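Local coordinates for protein 2-hydroxyethylphosphonate dioxygenase (Streptomyces viridochromogenes, PDB 4YAR) that uses a non-haem iron centre and dioxygen to convert 2-hydroxyethylphosphonate to hydroxymethylphosphonate and formate on the biosynthetic route to the antibiotic phosphinothricin tripeptide, at residues A[71-75]-A[367-372]; A[100-104]-A[384-388]; A[356-360]-A[393-397]. The protein carries 1 engineered substitution. All coordinates share one frame; numbering follows the deposited sequence.

Contact 1 (A[71-75]-A[367-372]); sequences LTVVH and LEWDGP. With CD (cadmium ion), chain D.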
ATOM      1  N   LEU A  71      -4.855 -17.756  -1.251  1.00 22.31           N
ATOM      2  CA  LEU A  71      -5.805 -17.025  -0.422  1.00 24.12           C
ATOM      3  C   LEU A  71      -6.619 -16.185  -1.334  1.00 19.32           C
ATOM      4  O   LEU A  71      -6.082 -15.616  -2.260  1.00 23.69           O
ATOM      5  CB  LEU A  71      -5.128 -16.095   0.622  1.00 29.31           C
ATOM      6  CG  LEU A  71      -4.958 -16.679   2.027  1.00 36.70           C
ATOM      7  CD1 LEU A  71      -4.492 -18.124   2.017  1.00 39.29           C
ATOM      8  CD2 LEU A  71      -4.018 -15.763   2.783  1.00 36.65           C
ATOM      9  N   THR A  72      -7.885 -16.035  -1.019  1.00 22.13           N
ATOM     10  CA  THR A  72      -8.774 -15.140  -1.736  1.00 20.65           C
ATOM     11  C   THR A  72      -9.396 -14.152  -0.737  1.00 20.86           C
ATOM     12  O   THR A  72      -9.353 -12.951  -0.947  1.00 19.13           O
ATOM     13  CB  THR A  72      -9.910 -15.900  -2.450  1.00 22.92           C
ATOM     14  OG1 THR A  72     -10.610 -16.699  -1.472  1.00 26.18           O
ATOM     15  CG2 THR A  72      -9.336 -16.810  -3.469  1.00 22.97           C
ATOM     16  N   VAL A  73     -10.058 -14.669   0.286  1.00 21.74           N
ATOM     17  CA  VAL A  73     -10.796 -13.853   1.253  1.00 22.19           C
ATOM     18  C   VAL A  73     -10.496 -14.377   2.638  1.00 23.90           C
ATOM     19  O   VAL A  73     -10.454 -15.588   2.845  1.00 22.27           O
ATOM     20  CB  VAL A  73     -12.282 -13.815   1.024  1.00 24.82           C
ATOM     21  CG1 VAL A  73     -13.054 -13.145   2.204  1.00 26.06           C
ATOM     22  CG2 VAL A  73     -12.564 -13.076  -0.256  1.00 27.58           C
ATOM     23  N   VAL A  74     -10.267 -13.443   3.581  1.00 21.57           N
ATOM     24  CA  VAL A  74     -10.097 -13.763   5.013  1.00 21.85           C
ATOM     25  C   VAL A  74     -11.130 -12.892   5.713  1.00 21.45           C
ATOM     26  O   VAL A  74     -11.347 -11.738   5.289  1.00 19.69           O
ATOM     27  CB  VAL A  74      -8.693 -13.337   5.486  1.00 25.46           C
ATOM     28  CG1 VAL A  74      -8.599 -13.453   6.995  1.00 26.85           C
ATOM     29  CG2 VAL A  74      -7.660 -14.219   4.765  1.00 26.50           C
ATOM     30  N   HIS A  75     -11.809 -13.421   6.727  1.00 20.11           N
ATOM     31  CA  HIS A  75     -12.841 -12.647   7.445  1.00 19.27           C
ATOM     32  C   HIS A  75     -12.739 -12.865   8.967  1.00 18.58           C
ATOM     33  O   HIS A  75     -12.085 -13.820   9.428  1.00 18.43           O
ATOM     34  CB  HIS A  75     -14.218 -12.955   6.900  1.00 21.89           C
ATOM     35  CG  HIS A  75     -14.503 -14.414   6.848  1.00 24.43           C
ATOM     36  ND1 HIS A  75     -14.827 -15.147   7.972  1.00 27.38           N
ATOM     37  CD2 HIS A  75     -14.505 -15.280   5.807  1.00 25.54           C
ATOM     38  CE1 HIS A  75     -14.999 -16.414   7.627  1.00 24.80           C
ATOM     39  NE2 HIS A  75     -14.784 -16.521   6.328  1.00 25.72           N
ATOM     40  N   LEU A 367     -21.010 -10.779   2.365  1.00 19.25           N
ATOM     41  CA  LEU A 367     -19.898 -10.679   1.399  1.00 17.54           C
ATOM     42  C   LEU A 367     -19.878 -11.996   0.625  1.00 17.64           C
ATOM     43  O   LEU A 367     -19.718 -13.037   1.229  1.00 19.33           O
ATOM     44  CB  LEU A 367     -18.570 -10.402   2.075  1.00 18.47           C
ATOM     45  CG  LEU A 367     -17.277 -10.544   1.209  1.00 19.05           C
ATOM     46  CD1 LEU A 367     -17.169  -9.468   0.166  1.00 20.63           C
ATOM     47  CD2 LEU A 367     -16.047 -10.445   2.111  1.00 20.13           C
ATOM     48  N   GLU A 368     -20.001 -11.918  -0.674  1.00 21.37           N
ATOM     49  CA  GLU A 368     -19.830 -13.081  -1.566  1.00 21.20           C
ATOM     50  C   GLU A 368     -18.559 -13.000  -2.380  1.00 19.78           C
ATOM     51  O   GLU A 368     -18.223 -11.897  -2.808  1.00 21.07           O
ATOM     52  CB  GLU A 368     -20.975 -13.135  -2.539  1.00 23.08           C
ATOM     53  CG  GLU A 368     -22.287 -13.251  -1.837  1.00 25.24           C
ATOM     54  CD  GLU A 368     -23.383 -13.402  -2.822  1.00 27.55           C
ATOM     55  OE1 GLU A 368     -23.171 -13.009  -4.041  1.00 25.91           O
ATOM     56  OE2 GLU A 368     -24.460 -13.862  -2.339  1.00 32.97           O
ATOM     57  N   TRP A 369     -17.961 -14.152  -2.641  1.00 18.52           N
ATOM     58  CA  TRP A 369     -16.768 -14.218  -3.511  1.00 19.25           C
ATOM     59  C   TRP A 369     -16.714 -15.530  -4.320  1.00 21.87           C
ATOM     60  O   TRP A 369     -17.408 -16.515  -3.995  1.00 24.64           O
ATOM     61  CB  TRP A 369     -15.486 -13.966  -2.722  1.00 18.51           C
ATOM     62  CG  TRP A 369     -15.066 -15.004  -1.758  1.00 19.69           C
ATOM     63  CD1 TRP A 369     -14.047 -15.939  -1.935  1.00 18.80           C
ATOM     64  CD2 TRP A 369     -15.482 -15.143  -0.414  1.00 19.96           C
ATOM     65  NE1 TRP A 369     -13.894 -16.685  -0.829  1.00 19.76           N
ATOM     66  CE2 TRP A 369     -14.754 -16.215   0.137  1.00 21.09           C
ATOM     67  CE3 TRP A 369     -16.398 -14.454   0.396  1.00 20.02           C
ATOM     68  CZ2 TRP A 369     -14.933 -16.647   1.436  1.00 21.20           C
ATOM     69  CZ3 TRP A 369     -16.612 -14.910   1.654  1.00 20.29           C
ATOM     70  CH2 TRP A 369     -15.850 -16.006   2.182  1.00 21.05           C
ATOM     71  N   ASP A 370     -15.817 -15.537  -5.302  1.00 21.22           N
ATOM     72  CA  ASP A 370     -15.603 -16.704  -6.145  1.00 25.00           C
ATOM     73  C   ASP A 370     -14.157 -17.148  -5.880  1.00 25.14           C
ATOM     74  O   ASP A 370     -13.178 -16.398  -6.059  1.00 27.97           O
ATOM     75  CB  ASP A 370     -15.982 -16.350  -7.581  1.00 29.57           C
ATOM     76  CG  ASP A 370     -17.458 -16.058  -7.707  1.00 30.59           C
ATOM     77  OD1 ASP A 370     -18.271 -16.990  -7.487  1.00 29.28           O
ATOM     78  OD2 ASP A 370     -17.823 -14.902  -7.990  1.00 37.36           O
ATOM     79  N   GLY A 371     -14.039 -18.306  -5.263  1.00 25.89           N
ATOM     80  CA  GLY A 371     -12.723 -18.793  -4.862  1.00 27.02           C
ATOM     81  C   GLY A 371     -12.403 -20.146  -5.435  1.00 28.46           C
ATOM     82  O   GLY A 371     -13.196 -20.690  -6.193  1.00 26.58           O
ATOM     83  N   PRO A 372     -11.295 -20.730  -4.985  1.00 29.94           N
ATOM     84  CA  PRO A 372     -10.863 -22.067  -5.418  1.00 32.36           C
ATOM     85  C   PRO A 372     -11.850 -23.166  -5.179  1.00 28.86           C
ATOM     86  O   PRO A 372     -11.791 -24.188  -5.845  1.00 32.62           O
ATOM     87  CB  PRO A 372      -9.630 -22.335  -4.564  1.00 33.67           C
ATOM     88  CG  PRO A 372      -9.125 -20.975  -4.152  1.00 33.01           C
ATOM     89  CD  PRO A 372     -10.314 -20.093  -4.080  1.00 31.23           C
TER
HETATM   90 CD    CD D 503     -14.559 -18.983   5.903  1.00 89.69          CD
HETATM   91  O   HOH W   1     -12.182 -18.832  -0.822  1.00 49.62           O
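Val73 sits on the indole of Trp369, the two side chains coming from opposite directions. CG2 of Val73 lies 3.5 Å from the centroid of the five-membered ring of Trp369 and 11° off the ring normal, a CH-pi contact. CB of Val73 rides 3.5 Å above the plane of the whole Trp369 ring system, over its centre. With CG1 anti to the backbone N (chi1 170°), the second methyl of Val73 extends over the six-membered ring and also meets Leu367 CD2 at 4.0 Å. Thr72 crosses the tryptophan at about a right angle, and one water joins the pair: it accepts a hydrogen bond from Trp369 NE1 in the indole plane and bonds Thr72 OG1, both at 2.7 Å. Thr72 CG2 abuts Pro372 CD at a tight 3.5 Å. His75 also crosses the indole at about a right angle, its CD2 3.9 Å from Trp369 CH2, while His75 NE2 binds a cadmium ion at 2.5 Å, the metal lying at the imidazole edge and in its plane. The axes of strands 73-75 and 367-371 approach to 9.6 Å and run roughly antiparallel, at 145°. Side chains and one water span that gap, as between the facing sheets of a cupin (jelly-roll type) beta-barrel domain: strand 73-76 is an edge strand of the seven-stranded sheet, and Trp369 belongs to the three-stranded sheet opposite.

Contact 2 (A[100-104]-A[384-388]); sequences TLAAP and GSAWT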
ATOM      1  N   THR A 100      -7.818  -5.398  16.218  1.00 20.27           N
ATOM      2  CA  THR A 100      -7.330  -5.760  14.872  1.00 18.14           C
ATOM      3  C   THR A 100      -8.474  -6.278  14.000  1.00 17.09           C
ATOM      4  O   THR A 100      -9.292  -7.065  14.416  1.00 18.07           O
ATOM      5  CB  THR A 100      -6.151  -6.743  14.880  1.00 21.28           C
ATOM      6  OG1 THR A 100      -6.470  -7.834  15.702  1.00 19.21           O
ATOM      7  CG2 THR A 100      -4.848  -6.113  15.394  1.00 22.77           C
ATOM      8  N   LEU A 101      -8.576  -5.713  12.788  1.00 18.05           N
ATOM      9  CA  LEU A 101      -9.461  -6.256  11.757  1.00 17.26           C
ATOM     10  C   LEU A 101      -8.832  -7.399  10.956  1.00 16.55           C
ATOM     11  O   LEU A 101      -7.627  -7.757  11.062  1.00 18.14           O
ATOM     12  CB  LEU A 101      -9.871  -5.117  10.814  1.00 19.94           C
ATOM     13  CG  LEU A 101     -10.470  -3.889  11.511  1.00 19.38           C
ATOM     14  CD1 LEU A 101     -10.946  -2.850  10.494  1.00 21.55           C
ATOM     15  CD2 LEU A 101     -11.646  -4.254  12.417  1.00 21.54           C
ATOM     16  N   ALA A 102      -9.659  -8.006  10.097  1.00 15.79           N
ATOM     17  CA  ALA A 102      -9.203  -9.109   9.302  1.00 16.67           C
ATOM     18  C   ALA A 102      -7.980  -8.853   8.443  1.00 16.70           C
ATOM     19  O   ALA A 102      -7.872  -7.837   7.738  1.00 16.18           O
ATOM     20  CB  ALA A 102     -10.319  -9.608   8.433  1.00 16.93           C
ATOM     21  N   ALA A 103      -7.094  -9.837   8.438  1.00 18.22           N
ATOM     22  CA  ALA A 103      -5.921  -9.809   7.604  1.00 17.57           C
ATOM     23  C   ALA A 103      -5.341 -11.202   7.420  1.00 20.90           C
ATOM     24  O   ALA A 103      -5.474 -12.017   8.379  1.00 19.58           O
ATOM     25  CB  ALA A 103      -4.907  -8.901   8.227  1.00 18.25           C
ATOM     26  N   PRO A 104      -4.676 -11.479   6.264  1.00 21.56           N
ATOM     27  CA  PRO A 104      -3.981 -12.767   6.190  1.00 21.21           C
ATOM     28  C   PRO A 104      -2.978 -12.959   7.347  1.00 24.39           C
ATOM     29  O   PRO A 104      -2.433 -11.988   7.873  1.00 24.91           O
ATOM     30  CB  PRO A 104      -3.233 -12.707   4.846  1.00 22.08           C
ATOM     31  CG  PRO A 104      -3.935 -11.657   4.026  1.00 23.24           C
ATOM     32  CD  PRO A 104      -4.518 -10.681   5.027  1.00 21.09           C
ATOM     33  N   GLY A 384     -17.449  -6.584  12.310  1.00 17.22           N
ATOM     34  CA  GLY A 384     -16.953  -7.603  11.394  1.00 17.04           C
ATOM     35  C   GLY A 384     -16.171  -7.022  10.239  1.00 17.70           C
ATOM     36  O   GLY A 384     -16.478  -5.879   9.778  1.00 17.27           O
ATOM     37  N   SER A 385     -15.214  -7.806   9.731  1.00 17.92           N
ATOM     38  CA  SER A 385     -14.340  -7.295   8.676  1.00 17.01           C
ATOM     39  C   SER A 385     -13.907  -8.400   7.752  1.00 17.96           C
ATOM     40  O   SER A 385     -14.002  -9.604   8.104  1.00 15.20           O
ATOM     41  CB  SER A 385     -13.106  -6.644   9.315  1.00 15.65           C
ATOM     42  OG  SER A 385     -12.436  -7.553  10.162  1.00 16.90           O
ATOM     43  N   ALA A 386     -13.384  -7.989   6.595  1.00 16.63           N
ATOM     44  CA  ALA A 386     -12.798  -8.878   5.651  1.00 17.11           C
ATOM     45  C   ALA A 386     -11.608  -8.298   4.890  1.00 18.75           C
ATOM     46  O   ALA A 386     -11.410  -7.066   4.855  1.00 17.47           O
ATOM     47  CB  ALA A 386     -13.854  -9.320   4.689  1.00 16.41           C
ATOM     48  N   TRP A 387     -10.864  -9.201   4.232  1.00 18.01           N
ATOM     49  CA  TRP A 387      -9.738  -8.838   3.344  1.00 16.33           C
ATOM     50  C   TRP A 387      -9.959  -9.501   2.031  1.00 16.23           C
ATOM     51  O   TRP A 387     -10.336 -10.645   2.044  1.00 17.14           O
ATOM     52  CB  TRP A 387      -8.443  -9.298   3.944  1.00 16.88           C
ATOM     53  CG  TRP A 387      -7.281  -9.219   3.059  1.00 16.36           C
ATOM     54  CD1 TRP A 387      -6.450  -8.150   2.910  1.00 19.27           C
ATOM     55  CD2 TRP A 387      -6.770 -10.231   2.186  1.00 19.46           C
ATOM     56  NE1 TRP A 387      -5.486  -8.422   2.022  1.00 19.70           N
ATOM     57  CE2 TRP A 387      -5.651  -9.694   1.553  1.00 19.65           C
ATOM     58  CE3 TRP A 387      -7.161 -11.540   1.862  1.00 19.10           C
ATOM     59  CZ2 TRP A 387      -4.882 -10.442   0.638  1.00 19.05           C
ATOM     60  CZ3 TRP A 387      -6.418 -12.248   0.926  1.00 18.46           C
ATOM     61  CH2 TRP A 387      -5.291 -11.690   0.367  1.00 16.20           C
ATOM     62  N   THR A 388      -9.732  -8.818   0.919  1.00 16.39           N
ATOM     63  CA  THR A 388      -9.796  -9.474  -0.401  1.00 15.07           C
ATOM     64  C   THR A 388      -8.433  -9.362  -1.076  1.00 15.68           C
ATOM     65  O   THR A 388      -7.865  -8.274  -1.020  1.00 15.75           O
ATOM     66  CB  THR A 388     -10.892  -8.912  -1.274  1.00 15.96           C
ATOM     67  OG1 THR A 388     -10.696  -7.548  -1.551  1.00 16.08           O
ATOM     68  CG2 THR A 388     -12.311  -9.023  -0.548  1.00 16.71           C
TER
HETATM   69  O   HOH W   2     -10.042  -5.879   7.285  1.00 16.72           O
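The loop 100-104 runs roughly alongside strand 385-388, their end-to-end directions 28° apart, and the backbones come closest at Ala102 and Ala386, whose CA atoms are 5.1 Å apart. The loop follows strand 93-100 of the six-stranded sheet and so ties that sheet to strand 385-388 of the seven-stranded one. Ser385 makes the direct polar link: Ala102 N donates to its OG at 2.8 Å, with an N-H...O angle of 162°. A chi1 of 56° sets that hydroxyl between the serine's own backbone N and carbonyl carbon, which puts OG within reach of Ala102 N. CB of Leu101 packs beside the same oxygen at 3.6 Å, and Ala102 CB rests on the strand backbone, 3.8 Å from Ala386 CA. A water donates to Ala102 O and to Ala386 O, 3.0 Å from each. Further along, Pro104 crosses Trp387 at about a right angle and lays its ring over one face of the indole. Pro104 CG stands 3.5 Å from the centroid of the six-membered ring, a CH-pi contact, while CD lies nearer the five-membered ring. The indole N-H is engaged by Glu355, and His357 meets Trp387 edge-to-face. In this buried setting the serine hydroxyl satisfies Ala102 N, while the water and a weak hydrogen bond from His357 ND1 serve Ala102 O; loop and strand are thus joined without direct hydrogen bonds between their main chains.

Contact 3 (A[356-360]-A[393-397]); sequences NHYVV and RHRWH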
ATOM      1  N   ASN A 356      -8.026  -5.222  -0.740  1.00 16.58           N
ATOM      2  CA  ASN A 356      -9.018  -4.454   0.006  1.00 17.06           C
ATOM      3  C   ASN A 356      -9.120  -4.954   1.448  1.00 15.69           C
ATOM      4  O   ASN A 356      -9.060  -6.212   1.712  1.00 16.44           O
ATOM      5  CB  ASN A 356     -10.450  -4.633  -0.577  1.00 18.40           C
ATOM      6  CG  ASN A 356     -10.638  -4.069  -1.989  1.00 21.96           C
ATOM      7  OD1 ASN A 356     -10.137  -3.035  -2.348  1.00 25.01           O
ATOM      8  ND2 ASN A 356     -11.453  -4.785  -2.797  1.00 23.97           N
ATOM      9  N   HIS A 357      -9.415  -4.021   2.365  1.00 15.11           N
ATOM     10  CA  HIS A 357      -9.801  -4.358   3.694  1.00 14.85           C
ATOM     11  C   HIS A 357     -11.106  -3.691   4.002  1.00 15.65           C
ATOM     12  O   HIS A 357     -11.269  -2.437   3.677  1.00 15.07           O
ATOM     13  CB  HIS A 357      -8.746  -3.876   4.735  1.00 15.91           C
ATOM     14  CG  HIS A 357      -7.395  -4.483   4.582  1.00 15.06           C
ATOM     15  ND1 HIS A 357      -6.954  -5.505   5.397  1.00 17.70           N
ATOM     16  CD2 HIS A 357      -6.367  -4.193   3.773  1.00 16.01           C
ATOM     17  CE1 HIS A 357      -5.703  -5.773   5.118  1.00 15.21           C
ATOM     18  NE2 HIS A 357      -5.341  -5.030   4.119  1.00 17.35           N
ATOM     19  N   TYR A 358     -12.101  -4.477   4.434  1.00 14.05           N
ATOM     20  CA  TYR A 358     -13.405  -3.919   4.661  1.00 14.47           C
ATOM     21  C   TYR A 358     -13.798  -4.020   6.131  1.00 15.29           C
ATOM     22  O   TYR A 358     -13.530  -5.053   6.764  1.00 16.16           O
ATOM     23  CB  TYR A 358     -14.514  -4.707   3.898  1.00 14.77           C
ATOM     24  CG  TYR A 358     -14.551  -4.565   2.394  1.00 14.98           C
ATOM     25  CD1 TYR A 358     -15.128  -3.471   1.786  1.00 14.64           C
ATOM     26  CD2 TYR A 358     -13.983  -5.522   1.593  1.00 14.70           C
ATOM     27  CE1 TYR A 358     -15.208  -3.375   0.435  1.00 15.07           C
ATOM     28  CE2 TYR A 358     -14.034  -5.440   0.229  1.00 16.68           C
ATOM     29  CZ  TYR A 358     -14.653  -4.351  -0.367  1.00 16.79           C
ATOM     30  OH  TYR A 358     -14.716  -4.229  -1.735  1.00 18.67           O
ATOM     31  N   VAL A 359     -14.494  -3.018   6.636  1.00 15.22           N
ATOM     32  CA  VAL A 359     -15.161  -3.101   7.968  1.00 15.63           C
ATOM     33  C   VAL A 359     -16.579  -2.616   7.947  1.00 14.32           C
ATOM     34  O   VAL A 359     -16.913  -1.506   7.392  1.00 15.74           O
ATOM     35  CB  VAL A 359     -14.346  -2.429   9.092  1.00 17.71           C
ATOM     36  CG1 VAL A 359     -14.179  -0.948   8.835  1.00 18.49           C
ATOM     37  CG2 VAL A 359     -14.995  -2.692  10.478  1.00 17.97           C
ATOM     38  N   VAL A 360     -17.457  -3.451   8.481  1.00 16.17           N
ATOM     39  CA  VAL A 360     -18.885  -3.175   8.493  1.00 18.41           C
ATOM     40  C   VAL A 360     -19.182  -2.204   9.647  1.00 16.75           C
ATOM     41  O   VAL A 360     -18.747  -2.421  10.766  1.00 18.47           O
ATOM     42  CB  VAL A 360     -19.734  -4.455   8.724  1.00 18.83           C
ATOM     43  CG1 VAL A 360     -21.186  -4.101   8.760  1.00 20.83           C
ATOM     44  CG2 VAL A 360     -19.501  -5.494   7.669  1.00 21.31           C
ATOM     45  N   ARG A 393     -12.930 -11.422  -7.292  1.00 18.96           N
ATOM     46  CA  ARG A 393     -14.236 -10.878  -7.656  1.00 24.28           C
ATOM     47  C   ARG A 393     -15.184 -11.177  -6.478  1.00 17.42           C
ATOM     48  O   ARG A 393     -15.198 -12.243  -5.917  1.00 20.19           O
ATOM     49  CB  ARG A 393     -14.727 -11.466  -8.999  1.00 27.90           C
ATOM     50  CG  ARG A 393     -16.120 -11.091  -9.492  1.00 33.38           C
ATOM     51  CD  ARG A 393     -16.635 -12.210 -10.414  1.00 39.94           C
ATOM     52  NE  ARG A 393     -16.167 -12.034 -11.783  1.00 40.90           N
ATOM     53  CZ  ARG A 393     -16.066 -13.013 -12.700  1.00 53.33           C
ATOM     54  NH1 ARG A 393     -16.386 -14.290 -12.416  1.00 53.63           N
ATOM     55  NH2 ARG A 393     -15.623 -12.727 -13.929  1.00 48.88           N
ATOM     56  N   HIS A 394     -15.875 -10.160  -6.084  1.00 17.27           N
ATOM     57  CA  HIS A 394     -16.734 -10.202  -4.868  1.00 18.80           C
ATOM     58  C   HIS A 394     -17.825  -9.158  -4.960  1.00 18.06           C
ATOM     59  O   HIS A 394     -17.889  -8.298  -5.874  1.00 18.50           O
ATOM     60  CB  HIS A 394     -15.867 -10.019  -3.571  1.00 19.43           C
ATOM     61  CG  HIS A 394     -15.196  -8.682  -3.468  1.00 17.78           C
ATOM     62  ND1 HIS A 394     -14.113  -8.313  -4.237  1.00 17.67           N
ATOM     63  CD2 HIS A 394     -15.480  -7.614  -2.684  1.00 16.23           C
ATOM     64  CE1 HIS A 394     -13.734  -7.093  -3.914  1.00 16.99           C
ATOM     65  NE2 HIS A 394     -14.558  -6.643  -2.978  1.00 18.98           N
ATOM     66  N   ARG A 395     -18.777  -9.273  -4.044  1.00 20.70           N
ATOM     67  CA  ARG A 395     -19.883  -8.347  -3.996  1.00 22.44           C
ATOM     68  C   ARG A 395     -20.469  -8.392  -2.572  1.00 20.74           C
ATOM     69  O   ARG A 395     -20.237  -9.316  -1.820  1.00 19.56           O
ATOM     70  CB  ARG A 395     -20.948  -8.739  -5.032  1.00 25.29           C
ATOM     71  CG  ARG A 395     -21.491 -10.103  -4.755  1.00 28.03           C
ATOM     72  CD  ARG A 395     -22.239 -10.612  -5.968  1.00 31.38           C
ATOM     73  NE  ARG A 395     -21.306 -11.061  -6.996  1.00 31.95           N
ATOM     74  CZ  ARG A 395     -20.623 -12.193  -6.975  1.00 32.67           C
ATOM     75  NH1 ARG A 395     -20.807 -13.059  -6.021  1.00 34.44           N
ATOM     76  NH2 ARG A 395     -19.766 -12.476  -7.968  1.00 33.85           N
ATOM     77  N   TRP A 396     -21.156  -7.328  -2.225  1.00 22.64           N
ATOM     78  CA  TRP A 396     -21.894  -7.218  -0.932  1.00 21.68           C
ATOM     79  C   TRP A 396     -23.421  -7.202  -1.216  1.00 23.66           C
ATOM     80  O   TRP A 396     -23.856  -6.512  -2.159  1.00 23.48           O
ATOM     81  CB  TRP A 396     -21.522  -5.973  -0.192  1.00 24.11           C
ATOM     82  CG  TRP A 396     -20.146  -5.911   0.341  1.00 19.84           C
ATOM     83  CD1 TRP A 396     -19.082  -5.369  -0.288  1.00 24.31           C
ATOM     84  CD2 TRP A 396     -19.675  -6.360   1.628  1.00 22.54           C
ATOM     85  NE1 TRP A 396     -17.951  -5.484   0.513  1.00 23.78           N
ATOM     86  CE2 TRP A 396     -18.288  -6.088   1.688  1.00 22.63           C
ATOM     87  CE3 TRP A 396     -20.266  -6.994   2.724  1.00 20.47           C
ATOM     88  CZ2 TRP A 396     -17.520  -6.416   2.795  1.00 20.78           C
ATOM     89  CZ3 TRP A 396     -19.504  -7.330   3.798  1.00 21.67           C
ATOM     90  CH2 TRP A 396     -18.144  -7.003   3.859  1.00 21.66           C
ATOM     91  N   HIS A 397     -24.184  -7.915  -0.380  1.00 24.95           N
ATOM     92  CA  HIS A 397     -25.682  -7.866  -0.366  1.00 28.43           C
ATOM     93  C   HIS A 397     -26.127  -7.477   1.062  1.00 25.99           C
ATOM     94  O   HIS A 397     -25.382  -7.662   2.028  1.00 24.17           O
ATOM     95  CB  HIS A 397     -26.418  -9.232  -0.687  1.00 31.47           C
ATOM     96  CG  HIS A 397     -25.991  -9.918  -1.960  1.00 36.14           C
ATOM     97  ND1 HIS A 397     -25.824  -9.259  -3.169  1.00 39.61           N
ATOM     98  CD2 HIS A 397     -25.741 -11.222  -2.215  1.00 38.44           C
ATOM     99  CE1 HIS A 397     -25.438 -10.125  -4.104  1.00 32.55           C
ATOM    100  NE2 HIS A 397     -25.388 -11.318  -3.546  1.00 36.91           N
TER
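An aromatic cluster of Tyr358, His394 and Trp396 lies in the interior between the two facing sheets of the C-terminal cupin-type barrel. Strands 356-360 and 394-397 run almost parallel, 8° apart, but their axes are 11.7 Å from each other, so side chains make the whole contact. Tyr358 is central. Its hydroxyl forms a 2.7 Å hydrogen bond with His394 NE2, and either group could be the donor; the oxygen lies in the plane of the imidazole, at its edge. The two rings come from opposite directions and meet rim to rim, their planes steeply inclined. Trp396 instead slides past the tyrosine and presents an edge to its face. In this T-shaped stack the five-membered ring of Trp396 has its centroid 4.7 Å from that of Tyr358, with the planes at 75°. NE1 of Trp396 stands 3.4 Å above the phenol plane, over its centre, and CZ2 reaches Tyr358 CG at 3.5 Å. Tyr358 has CG anti to its carbonyl carbon (chi1 -71°), which points the hydroxyl at His394 and turns one face to Trp396. Val360 CG2 closes the far end more loosely, 4.3 Å from Trp396 CZ3. Tyr358 OH is also hydrogen-bonded to Lys404 NZ, and His394 ND1 to Val392 O. In the larger sheet, strand 355-362 runs between strands 385-388 and 400-407; on the facing side, strand 394-397 borders strand 365-371, whose Leu365 and Leu367 pack against Trp396.

The three contacts lie within 10 to 11 Å of one another, centre to centre, and all three involve strands of the seven-stranded sheet. Strand 385-388 joins them: Trp387 N meets Val74 O of contact 1 at 2.8 Å, and Ala386 O meets Tyr358 N of contact 3 at 2.7 Å. Contacts 1 and 3 both cross to the three-stranded sheet, where Arg395 forms salt bridges with Glu368 and Asp370. Contact 2 lies on the other side of strand 385-388 and faces the half that carries the iron ligands His129 and His182. There the side chain of Leu101 is about 9 Å from that of Ser196, a substrate-binding residue; contacts 1 and 3 are away from the annotated sites.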